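Local coordinates for putative uncharacterized protein (Wolbachia pipientis, PDB 3F4S) that probably acts as a DsbA-type thiol-disulfide oxidoreductase, with a thioredoxin fold, that would introduce disulfide bonds into exported proteins, at residues Met93-Tyr98 and Glu102-Phe107; Ala47-Tyr52 and Asn106-Val111; Glu67-Thr72 and Tyr201-Ile206. The protein carries 1 engineered substitution. All coordinates share one frame; numbering follows the deposited sequence.

Contact 1: Met93-Tyr98 and Glu102-Phe107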
# COMPACT_ATOMS: atom_id res chain seq x y z
N MET A 93 -2.77 7.96 9.01
CA MET A 93 -2.39 9.35 9.21
C MET A 93 -0.93 9.45 9.67
O MET A 93 -0.17 10.28 9.18
CB MET A 93 -3.33 10.02 10.22
CG MET A 93 -4.76 10.19 9.69
SD MET A 93 -5.94 10.66 10.97
CE MET A 93 -5.28 12.25 11.49
N LEU A 94 -0.56 8.60 10.63
CA LEU A 94 0.80 8.63 11.16
C LEU A 94 1.85 8.34 10.09
O LEU A 94 2.96 8.86 10.15
CB LEU A 94 0.94 7.68 12.35
CG LEU A 94 2.26 7.71 13.12
CD1 LEU A 94 2.62 9.14 13.54
CD2 LEU A 94 2.20 6.78 14.32
N SER A 95 1.50 7.51 9.11
CA SER A 95 2.45 7.16 8.05
C SER A 95 2.96 8.40 7.32
O SER A 95 4.04 8.38 6.74
CB SER A 95 1.84 6.16 7.06
OG SER A 95 0.93 6.81 6.19
N HIS A 96 2.18 9.48 7.36
CA HIS A 96 2.59 10.71 6.69
C HIS A 96 3.69 11.47 7.42
O HIS A 96 4.22 12.45 6.90
CB HIS A 96 1.37 11.59 6.45
CG HIS A 96 0.48 11.09 5.36
ND1 HIS A 96 0.34 11.73 4.15
CD2 HIS A 96 -0.30 9.98 5.29
CE1 HIS A 96 -0.49 11.05 3.39
NE2 HIS A 96 -0.89 9.98 4.05
N CYS A 97 4.03 11.01 8.62
CA CYS A 97 5.20 11.53 9.34
C CYS A 97 6.51 10.95 8.77
O CYS A 97 7.59 11.32 9.21
CB CYS A 97 5.11 11.19 10.84
SG CYS A 97 4.67 12.56 11.95
N TYR A 98 6.39 10.03 7.82
CA TYR A 98 7.55 9.35 7.24
C TYR A 98 7.69 9.69 5.76
O TYR A 98 6.95 9.19 4.91
CB TYR A 98 7.44 7.83 7.46
CG TYR A 98 7.38 7.49 8.92
CD1 TYR A 98 8.52 7.11 9.62
CD2 TYR A 98 6.19 7.57 9.62
CE1 TYR A 98 8.47 6.82 10.98
CE2 TYR A 98 6.13 7.28 10.97
CZ TYR A 98 7.26 6.91 11.64
OH TYR A 98 7.19 6.61 12.98
N GLU A 102 11.73 4.59 1.75
CA GLU A 102 11.98 3.42 2.59
C GLU A 102 11.41 3.58 4.00
O GLU A 102 10.94 2.61 4.60
CB GLU A 102 13.46 3.04 2.62
CG GLU A 102 13.92 2.20 1.42
CD GLU A 102 13.25 0.84 1.36
OE1 GLU A 102 12.49 0.50 2.28
OE2 GLU A 102 13.48 0.10 0.38
N ASP A 103 11.44 4.80 4.53
CA ASP A 103 10.89 5.05 5.87
C ASP A 103 9.37 4.84 5.89
O ASP A 103 8.82 4.28 6.85
CB ASP A 103 11.21 6.47 6.34
CG ASP A 103 12.69 6.68 6.62
OD1 ASP A 103 13.45 5.69 6.66
OD2 ASP A 103 13.10 7.84 6.80
N TYR A 104 8.70 5.31 4.85
CA TYR A 104 7.26 5.18 4.72
C TYR A 104 6.85 3.71 4.63
O TYR A 104 5.98 3.23 5.38
CB TYR A 104 6.78 5.92 3.48
CG TYR A 104 5.29 5.95 3.29
CD1 TYR A 104 4.52 6.88 3.96
CD2 TYR A 104 4.65 5.06 2.44
CE1 TYR A 104 3.15 6.93 3.80
CE2 TYR A 104 3.27 5.11 2.25
CZ TYR A 104 2.53 6.05 2.95
OH TYR A 104 1.17 6.12 2.80
N PHE A 105 7.47 2.99 3.71
CA PHE A 105 7.24 1.56 3.56
C PHE A 105 7.52 0.82 4.87
O PHE A 105 6.74 -0.05 5.27
CB PHE A 105 8.10 0.99 2.43
CG PHE A 105 8.06 -0.52 2.35
CD1 PHE A 105 6.95 -1.16 1.82
CD2 PHE A 105 9.12 -1.29 2.81
CE1 PHE A 105 6.90 -2.55 1.76
CE2 PHE A 105 9.08 -2.68 2.74
CZ PHE A 105 7.96 -3.31 2.21
N ASN A 106 8.62 1.18 5.53
CA ASN A 106 9.01 0.51 6.78
C ASN A 106 8.03 0.78 7.92
O ASN A 106 7.82 -0.07 8.78
CB ASN A 106 10.44 0.89 7.19
CG ASN A 106 11.48 0.08 6.44
OD1 ASN A 106 11.18 -0.98 5.90
ND2 ASN A 106 12.71 0.59 6.40
N PHE A 107 7.43 1.97 7.92
CA PHE A 107 6.41 2.25 8.91
C PHE A 107 5.19 1.34 8.70
O PHE A 107 4.72 0.68 9.64
CB PHE A 107 5.97 3.72 8.89
CG PHE A 107 4.76 3.97 9.76
CD1 PHE A 107 4.91 4.20 11.12
CD2 PHE A 107 3.48 3.91 9.22
CE1 PHE A 107 3.80 4.40 11.93
CE2 PHE A 107 2.37 4.10 10.02
CZ PHE A 107 2.52 4.35 11.38
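Tyr-98 and Tyr-104 bring the two backbones together, their CA atoms only 4.9 Å apart, where the chain leaves helix 86-94 and soon enters helix 101-113. From this narrow point Phe-107 reaches back toward the first helix. With CG anti to the backbone N (chi1 171°), its ring leaves the second helix and packs against Leu-94, Ser-95 and Tyr-98. The Phe-107 and Tyr-98 rings are close to parallel, at 24°, but slid apart with centroids 4.8 Å from each other, so they scarcely overlap. What lies over the centre of the Tyr-98 face is Phe-107 CB, 4.0 Å from the centroid in a CH-pi contact. Leu-94 meets the far end of the phenylalanine through CD2, 3.7 Å from Phe-107 CE1. Ser-95 is small enough for its CB to come within 3.5 Å of Phe-107 CD2, while its OG turns to Ala-92 O and His-81. Tyr-104 works differently: it presents its edge to backbone oxygens, with CD1 3.2 Å from Ser-95 O. Tyrosine suits position 98 because its phenyl face can be buried while OH bonds to Ser-136 OG. Next to it, Cys-97 joins Cys-146 in a disulfide. Two consecutive helices, clasped by aromatic side chains around a short connection, are consistent with the helical domain that DsbA proteins insert into the thioredoxin fold.

Contact 2: Ala47-Tyr52 and Asn106-Val111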
# COMPACT_ATOMS: atom_id res chain seq x y z
N ALA A 47 -4.95 -1.61 0.95
CA ALA A 47 -5.11 -2.48 2.11
C ALA A 47 -5.32 -1.67 3.38
O ALA A 47 -4.91 -0.52 3.47
CB ALA A 47 -3.90 -3.39 2.26
N SER A 48 -5.97 -2.29 4.36
CA SER A 48 -6.11 -1.75 5.69
C SER A 48 -4.96 -2.27 6.54
O SER A 48 -4.64 -3.47 6.50
CB SER A 48 -7.43 -2.21 6.31
OG SER A 48 -7.38 -2.14 7.72
N LEU A 49 -4.34 -1.38 7.31
CA LEU A 49 -3.21 -1.77 8.14
C LEU A 49 -3.59 -2.73 9.28
O LEU A 49 -2.71 -3.36 9.87
CB LEU A 49 -2.49 -0.54 8.71
CG LEU A 49 -1.77 0.33 7.67
CD1 LEU A 49 -1.30 1.66 8.26
CD2 LEU A 49 -0.58 -0.43 7.08
N THR A 50 -4.88 -2.83 9.59
CA THR A 50 -5.37 -3.65 10.69
C THR A 50 -6.02 -4.94 10.20
O THR A 50 -6.59 -5.71 10.98
CB THR A 50 -6.40 -2.88 11.53
OG1 THR A 50 -7.47 -2.45 10.68
CG2 THR A 50 -5.75 -1.65 12.19
N CYS A 51 -5.96 -5.16 8.90
CA CYS A 51 -6.59 -6.34 8.30
C CYS A 51 -5.68 -7.56 8.42
O CYS A 51 -4.55 -7.56 7.95
CB CYS A 51 -6.94 -6.05 6.84
SG CYS A 51 -7.37 -7.51 5.89
N TYR A 52 -6.20 -8.61 9.05
CA TYR A 52 -5.41 -9.80 9.41
C TYR A 52 -4.75 -10.50 8.22
O TYR A 52 -3.53 -10.73 8.21
CB TYR A 52 -6.26 -10.78 10.25
CG TYR A 52 -5.53 -12.04 10.67
CD1 TYR A 52 -4.30 -11.98 11.32
CD2 TYR A 52 -6.08 -13.30 10.43
CE1 TYR A 52 -3.62 -13.14 11.71
CE2 TYR A 52 -5.43 -14.46 10.81
CZ TYR A 52 -4.20 -14.38 11.45
OH TYR A 52 -3.57 -15.54 11.82
N ASN A 106 8.62 1.18 5.53
CA ASN A 106 9.01 0.51 6.78
C ASN A 106 8.03 0.78 7.92
O ASN A 106 7.82 -0.07 8.78
CB ASN A 106 10.44 0.89 7.19
CG ASN A 106 11.48 0.08 6.44
OD1 ASN A 106 11.18 -0.98 5.90
ND2 ASN A 106 12.71 0.59 6.40
N PHE A 107 7.43 1.97 7.92
CA PHE A 107 6.41 2.25 8.91
C PHE A 107 5.19 1.34 8.70
O PHE A 107 4.72 0.68 9.64
CB PHE A 107 5.97 3.72 8.89
CG PHE A 107 4.76 3.97 9.76
CD1 PHE A 107 4.91 4.20 11.12
CD2 PHE A 107 3.48 3.91 9.22
CE1 PHE A 107 3.80 4.40 11.93
CE2 PHE A 107 2.37 4.10 10.02
CZ PHE A 107 2.52 4.35 11.38
N ASN A 108 4.67 1.32 7.48
CA ASN A 108 3.52 0.46 7.19
C ASN A 108 3.83 -1.00 7.50
O ASN A 108 2.99 -1.71 8.08
CB ASN A 108 3.03 0.65 5.76
CG ASN A 108 2.43 2.02 5.54
OD1 ASN A 108 1.78 2.57 6.43
ND2 ASN A 108 2.67 2.59 4.37
N LYS A 109 5.03 -1.44 7.14
CA LYS A 109 5.51 -2.79 7.43
C LYS A 109 5.46 -3.10 8.93
O LYS A 109 5.02 -4.17 9.35
CB LYS A 109 6.93 -2.99 6.89
CG LYS A 109 7.49 -4.38 7.16
CD LYS A 109 8.70 -4.66 6.29
CE LYS A 109 9.83 -3.72 6.62
NZ LYS A 109 10.58 -4.17 7.83
N ALA A 110 5.92 -2.14 9.73
CA ALA A 110 5.93 -2.31 11.18
C ALA A 110 4.51 -2.43 11.72
O ALA A 110 4.24 -3.25 12.60
CB ALA A 110 6.65 -1.15 11.86
N VAL A 111 3.59 -1.61 11.22
CA VAL A 111 2.20 -1.70 11.67
C VAL A 111 1.62 -3.07 11.33
O VAL A 111 1.04 -3.75 12.19
CB VAL A 111 1.32 -0.54 11.12
CG1 VAL A 111 -0.12 -0.68 11.62
CG2 VAL A 111 1.91 0.83 11.54
O HOH W 1 -1.83 -3.86 12.40
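Leu-49 faces helix 101-113 and packs on two residues one helical turn apart, Asn-108 and Val-111. On the Val-111 side the side-chain fit is aliphatic, Leu-49 CB resting 3.8 Å from Val-111 CG1. That methyl is carried toward the loop because it stands anti to the backbone N (chi1 180°), while the other branch, CG2, lies over the rim of the Phe-107 ring. The two valine methyls thus serve two partners, the leucine and the phenylalanine ring. Farther along, the Leu-49 fork crosses the Asn-108 side chain at about a right angle, with Leu-49 CD1 3.7 Å from Asn-108 OD1 and CD2 4.0 Å from Asn-108 CB. The side-chain amide oxygen OD1 of Asn-108 is buried by this contact, beside both leucine methyls, and no polar partner for it appears in the model. His-81 and Ala-91 also touch Leu-49, making this the dense part. The loop itself leads from strand 41-47 into the helix that starts with the thioredoxin-type CxxC motif: Ser-48 to Cys-51 form a type I turn, Cys-51 takes the N-cap position, and it is disulfide-bonded to Cys-54. Ser-48 tightens the bend as an ST turn, its OG accepting from Thr-50 N at 3.2 Å. The other margin of the contact is looser and bridged by a water, which donates to Leu-49 O at 2.7 Å and to Val-111 O at 2.9 Å. Thr-50, whose CB is directed away from the helix, has OG1 hydrogen-bonded to Asp-85.

Contact 3: Glu67-Thr72 and Tyr201-Ile206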
# COMPACT_ATOMS: atom_id res chain seq x y z
N GLU A 67 11.96 -8.33 -2.87
CA GLU A 67 13.31 -8.76 -3.24
C GLU A 67 13.41 -9.14 -4.71
O GLU A 67 14.37 -8.80 -5.39
CB GLU A 67 13.77 -9.93 -2.37
CG GLU A 67 15.17 -10.44 -2.72
CD GLU A 67 15.53 -11.74 -2.03
OE1 GLU A 67 14.68 -12.29 -1.30
OE2 GLU A 67 16.67 -12.22 -2.21
N LYS A 68 12.40 -9.85 -5.20
CA LYS A 68 12.41 -10.36 -6.57
C LYS A 68 12.12 -9.30 -7.63
O LYS A 68 12.71 -9.33 -8.72
CB LYS A 68 11.41 -11.52 -6.68
CG LYS A 68 11.58 -12.40 -7.91
CD LYS A 68 10.60 -13.57 -7.84
CE LYS A 68 10.69 -14.46 -9.07
NZ LYS A 68 11.95 -15.26 -9.09
N TYR A 69 11.23 -8.36 -7.33
CA TYR A 69 10.69 -7.48 -8.37
C TYR A 69 10.89 -5.98 -8.16
O TYR A 69 10.98 -5.23 -9.12
CB TYR A 69 9.19 -7.76 -8.57
CG TYR A 69 8.90 -9.16 -9.05
CD1 TYR A 69 9.27 -9.57 -10.32
CD2 TYR A 69 8.26 -10.07 -8.22
CE1 TYR A 69 9.00 -10.85 -10.76
CE2 TYR A 69 7.99 -11.35 -8.65
CZ TYR A 69 8.37 -11.73 -9.92
OH TYR A 69 8.10 -13.01 -10.33
N ILE A 70 10.93 -5.54 -6.90
CA ILE A 70 11.02 -4.11 -6.62
C ILE A 70 12.47 -3.66 -6.48
O ILE A 70 12.90 -2.67 -7.09
CB ILE A 70 10.21 -3.74 -5.36
CG1 ILE A 70 8.75 -4.21 -5.51
CG2 ILE A 70 10.29 -2.25 -5.09
CD1 ILE A 70 7.90 -4.04 -4.25
N ASP A 71 13.23 -4.39 -5.68
CA ASP A 71 14.65 -4.11 -5.49
C ASP A 71 15.42 -4.29 -6.80
O ASP A 71 16.47 -3.69 -7.00
CB ASP A 71 15.22 -5.06 -4.43
CG ASP A 71 14.63 -4.82 -3.05
OD1 ASP A 71 13.93 -3.80 -2.86
OD2 ASP A 71 14.88 -5.66 -2.16
N THR A 72 14.88 -5.11 -7.69
CA THR A 72 15.54 -5.45 -8.94
C THR A 72 15.18 -4.50 -10.09
O THR A 72 15.72 -4.62 -11.19
CB THR A 72 15.18 -6.87 -9.38
OG1 THR A 72 13.75 -7.01 -9.35
CG2 THR A 72 15.80 -7.90 -8.44
N TYR A 201 1.51 -17.41 -7.01
CA TYR A 201 0.44 -16.73 -7.74
C TYR A 201 0.96 -15.41 -8.32
O TYR A 201 0.77 -15.12 -9.50
CB TYR A 201 -0.76 -16.46 -6.83
CG TYR A 201 -1.87 -15.68 -7.50
CD1 TYR A 201 -2.92 -16.33 -8.14
CD2 TYR A 201 -1.86 -14.29 -7.51
CE1 TYR A 201 -3.93 -15.62 -8.75
CE2 TYR A 201 -2.88 -13.57 -8.11
CZ TYR A 201 -3.91 -14.24 -8.74
OH TYR A 201 -4.93 -13.54 -9.35
N PHE A 202 1.60 -14.61 -7.48
CA PHE A 202 2.15 -13.34 -7.93
C PHE A 202 3.34 -13.48 -8.89
O PHE A 202 3.46 -12.70 -9.84
CB PHE A 202 2.53 -12.45 -6.74
CG PHE A 202 1.35 -11.79 -6.09
CD1 PHE A 202 0.65 -10.79 -6.74
CD2 PHE A 202 0.94 -12.16 -4.82
CE1 PHE A 202 -0.43 -10.17 -6.15
CE2 PHE A 202 -0.14 -11.55 -4.22
CZ PHE A 202 -0.83 -10.55 -4.88
N THR A 203 4.21 -14.45 -8.65
CA THR A 203 5.34 -14.63 -9.56
C THR A 203 4.85 -15.00 -10.96
O THR A 203 5.39 -14.54 -11.95
CB THR A 203 6.39 -15.66 -9.06
OG1 THR A 203 5.77 -16.94 -8.92
CG2 THR A 203 6.98 -15.23 -7.73
N ASN A 204 3.81 -15.83 -11.02
CA ASN A 204 3.21 -16.22 -12.29
C ASN A 204 2.65 -15.02 -13.04
O ASN A 204 2.93 -14.82 -14.23
CB ASN A 204 2.11 -17.25 -12.06
CG ASN A 204 1.43 -17.69 -13.34
OD1 ASN A 204 0.22 -17.54 -13.50
ND2 ASN A 204 2.21 -18.23 -14.27
N VAL A 205 1.86 -14.21 -12.34
CA VAL A 205 1.24 -13.02 -12.92
C VAL A 205 2.31 -12.02 -13.37
O VAL A 205 2.28 -11.53 -14.50
CB VAL A 205 0.28 -12.34 -11.91
CG1 VAL A 205 -0.08 -10.93 -12.37
CG2 VAL A 205 -0.97 -13.18 -11.69
N ILE A 206 3.25 -11.73 -12.48
CA ILE A 206 4.25 -10.70 -12.75
C ILE A 206 5.25 -11.12 -13.83
O ILE A 206 5.58 -10.33 -14.71
CB ILE A 206 4.97 -10.27 -11.46
CG1 ILE A 206 3.98 -9.57 -10.52
CG2 ILE A 206 6.13 -9.34 -11.78
CD1 ILE A 206 4.49 -9.39 -9.10
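Tyr-69 carries most of this contact, its ring wedged between Ile-206 on the facing helix and its own neighbour Lys-68. Ile-206 lays CG2 over one face, 3.6 Å from the ring centroid and 20° off the normal, a close CH-pi contact. The methyl can do this because it stands anti to the backbone N; the other branch of the isoleucine ends in CD1, 3.9 Å from Tyr-69 CD2. A beta-branched side chain thus spreads two carbons across one aromatic surface. The aliphatic stem of Lys-68 covers the opposite face, with CG toward the rim, so the ring is sandwiched. Beyond the ring, Tyr-69 OH reaches the helix backbone at Thr-203, 3.3 Å from its CA. That hydroxyl is hydrogen-bonded to Asp-207 OD1, which gives the polar end of a largely buried tyrosine a partner. Thr-203 offers carbon to the contact: its CG2 lies near the plane of the Tyr-69 ring at the edge and is also 4.0 Å from Lys-68 CD. Its OG1 instead bonds to Lys-200 O, within its own helix, which suits a threonine at this partly exposed place. The contact joins the end of helix 62-70, where the winding widens to a pi-type turn, to the C-terminal helix 199-216, and Met-75 of strand 75-81 touches both Tyr-69 and Ile-206 from the sheet.

Contacts 1 and 2 are buried, share helix 101-113 and have Asn-106 and Phe-107 in common; they touch where Ser-95 CB meets Asn-108 OD1, 3.6 Å away. Contact 1 ties that helix to the preceding one, whereas contact 2 ties it to the loop leading into the CxxC helix, and so links the helical part to the thioredoxin part. Contact 3 lies farther out, partly exposed, its centre about 23 Å from that of contact 1. Several rings meet in contact 1, one tyrosine is packed by aliphatic carbon in contact 3, and contact 2 relies on aliphatic groups and a bridging water. Contacts 1 and 2 each hold one disulfide cysteine, Cys-97 and Cys-51; contact 3 holds none.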